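PDB 5LTV: chemotactic transducer PctC from Pseudomonas aeruginosa, which binds gamma-amino-butanoic acid through its Cache-type ligand-binding domain and probably passes the signal on to steer chemotaxis. Local coordinates for residues Gln50-Gly55 with Glu172-Ile177; Ala122-Ala127 with Leu162-Gly167; Val192-Lys197 with Gly248-Val253. All blocks are in the same frame, centred on the assembly; numbering follows the deposited sequence. Where two conformers were deposited one is given.

Interaction 1. Residues Gln50-Gly55 with Glu172-Ile177; sequences QSWLEG and ETLTAI. With SO4 (sulfate ion), chain J.
Trp52 and Leu53 of segment 50-55 face Thr173, Leu174 and Ile177 of segment 172-177 across two helices that run roughly antiparallel, at 146°, with axes 11.2 Å apart. At this separation the contact is made by side chains, and Trp52, which has the largest area covered, carries much of it. Its CG lies anti to the backbone N (chi1 -164°), which carries the ring out from the long helix so that it crosses the opposing side chains at about a right angle. Ile177 comes over one face: its CG1 lies 4.0 Å from the centroid of the five-membered ring in a CH-pi contact, nearly along the ring normal, while its CD1 reaches Trp52 CD1 at 3.6 Å. Isoleucine suits this place because its CG1-CD1 arm is long enough to lie along the indole, with CG1 over the five-membered ring and CD1 against the CD1 and NE1 atoms. Leu174 lies obliquely to the six-membered ring, and its CD2 is 4.0 Å from Leu53 CD2. Thr173 adds its methyl, CG2, 4.0 Å from Trp52 CZ2, at the border of the contact. The one polar atom of the indole, NE1, directs its N-H outward in the ring plane and donates a nearly straight hydrogen bond (168°) to O1 of a sulfate ion, 3.1 Å away. That anion, probably from the crystallisation liquor, is also held by Arg56, which makes a cation-pi contact with Trp52. The contact therefore fastens the short helix 171-178, which directly follows strand 160-170, against the middle of helix 34-68; around it Leu53 touches Met151 and Leu174 touches Leu149 on strand 147-157, and Leu174 also reaches Leu200 of strand 198-200.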
loop_
_atom_site.group_PDB
_atom_site.type_symbol
_atom_site.label_atom_id
_atom_site.label_comp_id
_atom_site.label_asym_id
_atom_site.label_seq_id
_atom_site.Cartn_x
_atom_site.Cartn_y
_atom_site.Cartn_z
ATOM N N GLN A 50 2.240 9.331 -5.940
ATOM C CA GLN A 50 3.146 9.607 -4.808
ATOM C C GLN A 50 2.470 10.469 -3.749
ATOM O O GLN A 50 2.483 10.136 -2.548
ATOM C CB GLN A 50 4.411 10.305 -5.281
ATOM C CG GLN A 50 5.203 10.978 -4.138
ATOM C CD GLN A 50 6.427 11.760 -4.650
ATOM O OE1 GLN A 50 6.628 11.902 -5.861
ATOM N NE2 GLN A 50 7.257 12.241 -3.730
ATOM N N SER A 51 1.888 11.596 -4.172
ATOM C CA SER A 51 1.193 12.465 -3.221
ATOM C C SER A 51 0.061 11.728 -2.523
ATOM O O SER A 51 -0.128 11.861 -1.306
ATOM C CB SER A 51 0.637 13.707 -3.925
ATOM O OG SER A 51 1.640 14.638 -4.163
ATOM N N TRP A 52 -0.714 10.953 -3.281
ATOM C CA TRP A 52 -1.837 10.247 -2.681
ATOM C C TRP A 52 -1.364 9.261 -1.623
ATOM O O TRP A 52 -1.863 9.277 -0.495
ATOM C CB TRP A 52 -2.638 9.537 -3.761
ATOM C CG TRP A 52 -4.024 9.099 -3.327
ATOM C CD1 TRP A 52 -5.184 9.756 -3.557
ATOM C CD2 TRP A 52 -4.374 7.884 -2.652
ATOM N NE1 TRP A 52 -6.248 9.044 -3.051
ATOM C CE2 TRP A 52 -5.780 7.886 -2.490
ATOM C CE3 TRP A 52 -3.638 6.796 -2.157
ATOM C CZ2 TRP A 52 -6.469 6.844 -1.846
ATOM C CZ3 TRP A 52 -4.320 5.774 -1.511
ATOM C CH2 TRP A 52 -5.735 5.792 -1.377
ATOM N N LEU A 53 -0.415 8.380 -1.974
ATOM C CA LEU A 53 0.158 7.424 -1.005
ATOM C C LEU A 53 0.824 8.137 0.181
ATOM O O LEU A 53 0.687 7.699 1.334
ATOM C CB LEU A 53 1.177 6.519 -1.722
ATOM C CG LEU A 53 0.609 5.533 -2.786
ATOM C CD1 LEU A 53 1.676 4.867 -3.658
ATOM C CD2 LEU A 53 -0.200 4.486 -2.032
ATOM N N GLU A 54 1.536 9.245 -0.079
ATOM C CA GLU A 54 2.216 9.942 1.016
ATOM C C GLU A 54 1.221 10.471 2.045
ATOM O O GLU A 54 1.483 10.405 3.254
ATOM C CB GLU A 54 3.099 11.075 0.474
ATOM C CG GLU A 54 4.451 10.532 -0.088
ATOM C CD GLU A 54 5.410 11.594 -0.673
ATOM O OE1 GLU A 54 4.976 12.690 -1.078
ATOM O OE2 GLU A 54 6.616 11.293 -0.755
ATOM N N GLY A 55 0.066 10.981 1.583
ATOM C CA GLY A 55 -0.969 11.421 2.507
ATOM C C GLY A 55 -1.461 10.277 3.378
ATOM O O GLY A 55 -1.606 10.423 4.599
ATOM N N GLU A 172 -8.470 -1.448 -6.041
ATOM C CA GLU A 172 -9.242 -0.740 -7.067
ATOM C C GLU A 172 -9.264 0.763 -6.799
ATOM O O GLU A 172 -9.271 1.557 -7.749
ATOM C CB GLU A 172 -10.670 -1.306 -7.197
ATOM C CG GLU A 172 -11.667 -0.980 -6.078
ATOM C CD GLU A 172 -13.108 -1.489 -6.365
ATOM O OE1 GLU A 172 -13.594 -1.341 -7.511
ATOM O OE2 GLU A 172 -13.759 -2.039 -5.442
ATOM N N THR A 173 -9.232 1.167 -5.528
ATOM C CA THR A 173 -9.110 2.583 -5.201
ATOM C C THR A 173 -7.827 3.179 -5.765
ATOM O O THR A 173 -7.830 4.279 -6.340
ATOM C CB THR A 173 -9.127 2.760 -3.684
ATOM O OG1 THR A 173 -10.251 2.067 -3.131
ATOM C CG2 THR A 173 -9.156 4.255 -3.311
ATOM N N LEU A 174 -6.703 2.481 -5.571
ATOM C CA LEU A 174 -5.429 2.973 -6.085
ATOM C C LEU A 174 -5.404 2.923 -7.596
ATOM O O LEU A 174 -4.900 3.857 -8.247
ATOM C CB LEU A 174 -4.265 2.177 -5.505
ATOM C CG LEU A 174 -4.106 2.297 -3.976
ATOM C CD1 LEU A 174 -3.052 1.382 -3.405
ATOM C CD2 LEU A 174 -3.725 3.671 -3.740
ATOM N N THR A 175 -5.954 1.852 -8.182
ATOM C CA THR A 175 -5.892 1.725 -9.628
ATOM C C THR A 175 -6.672 2.841 -10.304
ATOM O O THR A 175 -6.216 3.408 -11.307
ATOM C CB THR A 175 -6.400 0.355 -10.064
ATOM O OG1 THR A 175 -5.660 -0.652 -9.377
ATOM C CG2 THR A 175 -6.231 0.176 -11.578
ATOM N N ALA A 176 -7.824 3.204 -9.744
ATOM C CA ALA A 176 -8.577 4.365 -10.208
ATOM C C ALA A 176 -7.737 5.643 -10.194
ATOM O O ALA A 176 -7.729 6.392 -11.177
ATOM C CB ALA A 176 -9.813 4.548 -9.344
ATOM N N ILE A 177 -7.053 5.935 -9.069
ATOM C CA ILE A 177 -6.178 7.112 -9.007
ATOM C C ILE A 177 -5.181 7.097 -10.158
ATOM O O ILE A 177 -4.972 8.109 -10.826
ATOM C CB ILE A 177 -5.425 7.194 -7.666
ATOM C CG1 ILE A 177 -6.350 7.040 -6.468
ATOM C CG2 ILE A 177 -4.678 8.528 -7.581
ATOM C CD1 ILE A 177 -7.144 8.276 -6.184
HETATM S S SO4 J . -9.543 10.459 -1.690
HETATM O O1 SO4 J . -9.243 9.614 -2.869
HETATM O O2 SO4 J . -10.361 11.616 -2.064
HETATM O O3 SO4 J . -8.293 10.982 -1.122
HETATM O O4 SO4 J . -10.276 9.708 -0.671
#

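Interaction 2. Residues Ala122-Ala127 with Leu162-Gly167; sequences AWYKDA and LGVAAG. With ABU (gamma-amino-butanoic acid), chain H.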
loop_
_atom_site.group_PDB
_atom_site.type_symbol
_atom_site.label_atom_id
_atom_site.label_comp_id
_atom_site.label_asym_id
_atom_site.label_seq_id
_atom_site.Cartn_x
_atom_site.Cartn_y
_atom_site.Cartn_z
ATOM N N ALA A 122 2.083 -10.948 7.452
ATOM C CA ALA A 122 3.232 -10.252 6.867
ATOM C C ALA A 122 3.235 -8.761 7.163
ATOM O O ALA A 122 4.313 -8.165 7.284
ATOM C CB ALA A 122 3.286 -10.476 5.354
ATOM N N TRP A 123 2.059 -8.120 7.239
ATOM C CA TRP A 123 2.077 -6.679 7.492
ATOM C C TRP A 123 2.541 -6.397 8.907
ATOM O O TRP A 123 3.075 -5.319 9.191
ATOM C CB TRP A 123 0.696 -6.057 7.254
ATOM C CG TRP A 123 -0.415 -6.621 8.138
ATOM C CD1 TRP A 123 -1.314 -7.560 7.777
ATOM C CD2 TRP A 123 -0.734 -6.254 9.498
ATOM N NE1 TRP A 123 -2.199 -7.812 8.821
ATOM C CE2 TRP A 123 -1.859 -7.034 9.892
ATOM C CE3 TRP A 123 -0.188 -5.346 10.419
ATOM C CZ2 TRP A 123 -2.443 -6.933 11.157
ATOM C CZ3 TRP A 123 -0.777 -5.227 11.673
ATOM C CH2 TRP A 123 -1.896 -6.026 12.037
ATOM N N TYR A 124 2.362 -7.373 9.793
ATOM C CA TYR A 124 2.821 -7.256 11.168
ATOM C C TYR A 124 4.320 -7.557 11.262
ATOM O O TYR A 124 5.127 -6.695 11.653
ATOM C CB TYR A 124 1.977 -8.194 12.049
ATOM C CG TYR A 124 2.290 -8.065 13.508
ATOM C CD1 TYR A 124 1.450 -7.335 14.339
ATOM C CD2 TYR A 124 3.419 -8.680 14.085
ATOM C CE1 TYR A 124 1.776 -7.175 15.723
ATOM C CE2 TYR A 124 3.710 -8.541 15.422
ATOM C CZ TYR A 124 2.913 -7.799 16.247
ATOM O OH TYR A 124 3.215 -7.669 17.591
ATOM N N LYS A 125 4.705 -8.774 10.860
ATOM C CA LYS A 125 6.088 -9.205 10.987
ATOM C C LYS A 125 7.038 -8.314 10.186
ATOM O O LYS A 125 8.156 -8.042 10.635
ATOM C CB LYS A 125 6.217 -10.668 10.555
ATOM C CG LYS A 125 5.477 -11.622 11.430
ATOM C CD LYS A 125 5.743 -13.077 11.043
ATOM C CE LYS A 125 5.101 -13.408 9.694
ATOM N NZ LYS A 125 5.239 -14.835 9.255
ATOM N N ASP A 126 6.620 -7.828 9.013
ATOM C CA ASP A 126 7.503 -6.921 8.254
ATOM C C ASP A 126 7.621 -5.538 8.907
ATOM O O ASP A 126 8.693 -4.924 8.856
ATOM C CB ASP A 126 7.039 -6.792 6.800
ATOM C CG ASP A 126 7.086 -8.139 6.053
ATOM O OD1 ASP A 126 7.618 -9.104 6.635
ATOM O OD2 ASP A 126 6.579 -8.241 4.916
ATOM N N ALA A 127 6.557 -5.021 9.532
ATOM C CA ALA A 127 6.736 -3.769 10.268
ATOM C C ALA A 127 7.786 -3.917 11.378
ATOM O O ALA A 127 8.612 -3.013 11.598
ATOM C CB ALA A 127 5.400 -3.299 10.865
ATOM N N LEU A 162 3.982 -1.852 21.904
ATOM C CA LEU A 162 2.544 -2.033 21.999
ATOM C C LEU A 162 2.063 -3.017 20.927
ATOM O O LEU A 162 1.320 -3.963 21.215
ATOM C CB LEU A 162 1.849 -0.668 21.871
ATOM C CG LEU A 162 0.324 -0.784 21.801
ATOM C CD1 LEU A 162 -0.271 -1.417 23.093
ATOM C CD2 LEU A 162 -0.310 0.575 21.492
ATOM N N GLY A 163 2.482 -2.811 19.695
ATOM C CA GLY A 163 2.153 -3.739 18.629
ATOM C C GLY A 163 2.518 -3.112 17.307
ATOM O O GLY A 163 3.486 -2.350 17.218
ATOM N N VAL A 164 1.701 -3.416 16.294
ATOM C CA VAL A 164 1.845 -2.820 14.972
ATOM C C VAL A 164 0.541 -2.139 14.578
ATOM O O VAL A 164 -0.527 -2.760 14.602
ATOM C CB VAL A 164 2.264 -3.862 13.934
ATOM C CG1 VAL A 164 2.158 -3.288 12.525
ATOM C CG2 VAL A 164 3.675 -4.324 14.247
ATOM N N ALA A 165 0.630 -0.870 14.191
ATOM C CA ALA A 165 -0.521 -0.131 13.704
ATOM C C ALA A 165 -0.453 -0.076 12.186
ATOM O O ALA A 165 0.643 -0.031 11.616
ATOM C CB ALA A 165 -0.567 1.269 14.306
ATOM N N ALA A 166 -1.618 -0.170 11.537
ATOM C CA ALA A 166 -1.693 -0.159 10.078
ATOM C C ALA A 166 -2.983 0.504 9.589
ATOM O O ALA A 166 -3.958 0.627 10.323
ATOM C CB ALA A 166 -1.634 -1.566 9.485
ATOM N N GLY A 167 -2.951 0.928 8.325
ATOM C CA GLY A 167 -4.170 1.100 7.544
ATOM C C GLY A 167 -4.047 0.424 6.199
ATOM O O GLY A 167 -2.973 0.389 5.609
HETATM N N ABU H . -8.292 -5.234 7.406
HETATM C CD ABU H . -7.594 -6.475 6.968
HETATM C CB ABU H . -7.021 -7.254 8.122
HETATM C CG ABU H . -5.550 -7.593 7.952
HETATM C C ABU H . -5.112 -8.974 7.495
HETATM O O ABU H . -5.445 -9.356 6.345
HETATM O OXT ABU H . -4.369 -9.642 8.268
#
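Helix-on-sheet packing joins Trp123, Tyr124 and Ala127 to Gly163, Val164 and Ala166 in the ligand-binding module of this Cache domain, the helix crossing the strand at 118° with axes 8.5 Å apart. The contact is buried and apolar, and Val164 is at its middle, pointing at the helix with both methyls engaged. CG2 sits over one face of the Tyr124 ring in a CH-pi contact, 3.8 Å from the centroid. CG1, anti to the backbone N (chi1 169°), is wedged between Ala127 CB at 3.6 Å and the benzene end of Trp123, where it lies 3.6 Å from CZ3 near the plane of the ring. Valine suits this position because its two branches serve two different aromatic neighbours at once, while the small Ala127 lets the helix come close. Ala166 CB meets Trp123 CE3 obliquely at 4.2 Å, and Tyr124 CB covers one face of the indole. Clamped in this way at its carbon end, Trp123 presents the opposite, pyrrole edge to the pocket: NE1 donates to OXT of the bound gamma-amino-butanoic acid at 2.9 Å, in the ring plane and nearly straight. Arg121 and Tyr116 also hydrogen-bond the ligand, as does Asp168, further along the same strand. Strand 160-170 is the central strand of its five-stranded antiparallel sheet, between 93-98 and 147-157; helix 122-130 lies on one side of that sheet, where Tyr95 packs edge-to-face on Trp123 and Ser152 hydrogen-bonds the Trp123 carbonyl.

Interaction 3. Residues Val192-Lys197 with Gly248-Val253; sequences VSDAGK and GVTWYV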
loop_
_atom_site.group_PDB
_atom_site.type_symbol
_atom_site.label_atom_id
_atom_site.label_comp_id
_atom_site.label_asym_id
_atom_site.label_seq_id
_atom_site.Cartn_x
_atom_site.Cartn_y
_atom_site.Cartn_z
ATOM N N VAL A 192 4.112 -1.563 -11.239
ATOM C CA VAL A 192 4.936 -2.763 -11.271
ATOM C C VAL A 192 6.189 -2.500 -10.444
ATOM O O VAL A 192 6.715 -1.379 -10.427
ATOM C CB VAL A 192 5.282 -3.170 -12.727
ATOM C CG1 VAL A 192 6.059 -2.060 -13.437
ATOM C CG2 VAL A 192 6.092 -4.457 -12.761
ATOM N N SER A 193 6.646 -3.519 -9.730
ATOM C CA SER A 193 7.825 -3.363 -8.900
ATOM C C SER A 193 9.078 -3.511 -9.755
ATOM O O SER A 193 9.035 -3.981 -10.898
ATOM C CB SER A 193 7.841 -4.385 -7.762
ATOM O OG SER A 193 8.229 -5.669 -8.227
ATOM N N ASP A 194 10.210 -3.108 -9.172
ATOM C CA ASP A 194 11.491 -3.195 -9.868
ATOM C C ASP A 194 11.842 -4.625 -10.248
ATOM O O ASP A 194 12.514 -4.849 -11.262
ATOM C CB ASP A 194 12.594 -2.581 -9.000
ATOM C CG ASP A 194 12.651 -3.177 -7.600
ATOM O OD1 ASP A 194 11.729 -3.919 -7.177
ATOM O OD2 ASP A 194 13.637 -2.872 -6.907
ATOM N N ALA A 195 11.393 -5.601 -9.463
ATOM C CA ALA A 195 11.645 -7.005 -9.765
ATOM C C ALA A 195 10.731 -7.567 -10.847
ATOM O O ALA A 195 10.913 -8.722 -11.238
ATOM C CB ALA A 195 11.498 -7.846 -8.489
ATOM N N GLY A 196 9.736 -6.812 -11.303
ATOM C CA GLY A 196 8.786 -7.283 -12.299
ATOM C C GLY A 196 7.426 -7.725 -11.809
ATOM O O GLY A 196 6.656 -8.259 -12.618
ATOM N N LYS A 197 7.091 -7.519 -10.527
ATOM C CA LYS A 197 5.797 -7.931 -9.967
ATOM C C LYS A 197 4.731 -6.863 -10.209
ATOM O O LYS A 197 4.871 -5.724 -9.750
ATOM C CB LYS A 197 5.917 -8.202 -8.465
ATOM C CG LYS A 197 4.612 -8.673 -7.789
ATOM C CD LYS A 197 4.416 -10.176 -7.924
ATOM C CE LYS A 197 4.705 -10.881 -6.601
ATOM N NZ LYS A 197 6.069 -10.545 -6.059
ATOM N N GLY A 248 11.276 1.842 1.260
ATOM C CA GLY A 248 11.673 0.456 1.152
ATOM C C GLY A 248 11.376 -0.228 -0.162
ATOM O O GLY A 248 11.604 -1.432 -0.275
ATOM N N VAL A 249 10.864 0.482 -1.164
ATOM C CA VAL A 249 10.466 -0.140 -2.424
ATOM C C VAL A 249 10.902 0.752 -3.574
ATOM O O VAL A 249 11.127 1.956 -3.413
ATOM C CB VAL A 249 8.935 -0.387 -2.518
ATOM C CG1 VAL A 249 8.453 -1.361 -1.448
ATOM C CG2 VAL A 249 8.162 0.940 -2.424
ATOM N N THR A 250 11.015 0.139 -4.748
ATOM C CA THR A 250 11.189 0.868 -6.000
ATOM C C THR A 250 10.055 0.399 -6.908
ATOM O O THR A 250 10.063 -0.733 -7.394
ATOM C CB THR A 250 12.553 0.607 -6.638
ATOM O OG1 THR A 250 13.555 0.839 -5.666
ATOM C CG2 THR A 250 12.795 1.544 -7.812
ATOM N N TRP A 251 9.071 1.249 -7.109
ATOM C CA TRP A 251 7.921 0.894 -7.897
ATOM C C TRP A 251 7.789 1.879 -9.039
ATOM O O TRP A 251 8.170 3.045 -8.921
ATOM C CB TRP A 251 6.644 0.890 -7.071
ATOM C CG TRP A 251 6.581 -0.141 -6.036
ATOM C CD1 TRP A 251 7.379 -1.198 -5.876
ATOM C CD2 TRP A 251 5.568 -0.257 -5.006
ATOM N NE1 TRP A 251 6.983 -1.975 -4.790
ATOM C CE2 TRP A 251 5.848 -1.408 -4.250
ATOM C CE3 TRP A 251 4.456 0.502 -4.661
ATOM C CZ2 TRP A 251 5.063 -1.827 -3.156
ATOM C CZ3 TRP A 251 3.668 0.084 -3.559
ATOM C CH2 TRP A 251 3.976 -1.069 -2.839
ATOM N N TYR A 252 7.280 1.384 -10.158
ATOM C CA TYR A 252 7.226 2.176 -11.371
ATOM C C TYR A 252 5.793 2.291 -11.846
ATOM O O TYR A 252 5.004 1.338 -11.713
ATOM C CB TYR A 252 8.058 1.549 -12.495
ATOM C CG TYR A 252 9.540 1.505 -12.241
ATOM C CD1 TYR A 252 10.088 0.489 -11.492
ATOM C CD2 TYR A 252 10.396 2.461 -12.795
ATOM C CE1 TYR A 252 11.456 0.425 -11.256
ATOM C CE2 TYR A 252 11.768 2.404 -12.586
ATOM C CZ TYR A 252 12.293 1.371 -11.801
ATOM O OH TYR A 252 13.643 1.248 -11.549
ATOM N N VAL A 253 5.475 3.475 -12.367
ATOM C CA VAL A 253 4.314 3.677 -13.220
ATOM C C VAL A 253 4.666 3.200 -14.619
ATOM O O VAL A 253 5.651 3.658 -15.219
ATOM C CB VAL A 253 3.888 5.150 -13.236
ATOM C CG1 VAL A 253 2.826 5.378 -14.308
ATOM C CG2 VAL A 253 3.369 5.553 -11.882
HETATM O O HOH W 1 10.697 -2.810 -4.607
#
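Asp194 meets Thr250 and Tyr252 because its CG lies between the backbone N and the carbonyl carbon (chi1 54°), which lays the carboxylate over Thr250, while Tyr252 places CG anti to its carbonyl carbon (chi1 -65°) and brings its ring edge alongside Asp194. Tyr252 CE1 thus lies 3.9 Å from Asp194 CB, close to the ring plane. OD2 of Asp194 only touches Thr250 CB, at 3.7 Å; its partner OD1 accepts from a water that in turn takes the N-H of Thr250, so the carboxylate is tied to the opposing backbone through solvent, as suits an acidic residue at an exposed turn. The backbones are joined antiparallel. Val192 and Tyr252 form a hydrogen-bonded pair, Tyr252 N reaching Val192 O at 2.8 Å and Val192 N reaching Tyr252 O at 3.1 Å; Asp194 N then donates to Thr250 O at 3.0 Å. Ser193 pairs with Trp251 without such bonds, its CB 3.7 Å from Trp251 CD1, and its OG accepts from Lys197 N. Beyond it Ser193 to Gly196 form a type I turn followed by a G1 bulge; Gly196 takes the bulge position with positive phi (101°), where a CB would collide with the preceding carbonyl O. Strand 251-256 lies between 188-193 and 237-242 in the second five-stranded sheet. On one face Val192 and Tyr252 pack with Phe240 and Ile222; on the other, Trp251 and Ser193 reach strand 134-140 of the ligand-binding module, and Val253 meets helix 34-68.

How the interactions relate
Interaction 2 is fully buried, whereas interactions 1 and 3 are partly buried and mix core side chains with more accessible ones. Interactions 2 and 3 belong to the two separate five-stranded sheets, and interaction 1 pairs the linking helix 171-178 with the long helix 34-68: strand 160-170 of interaction 2 runs straight into helix 171-178, after which the chain goes on to strand 188-193 of interaction 3. The chemistry follows the place. Aromatic and aliphatic groups bring helix to helix and helix to sheet in interactions 1 and 2, each with an indole N-H left for an anion, an incidental sulfate in one and the ligand carboxylate in the other. Interaction 3, between neighbouring strands, relies on backbone bonds and water.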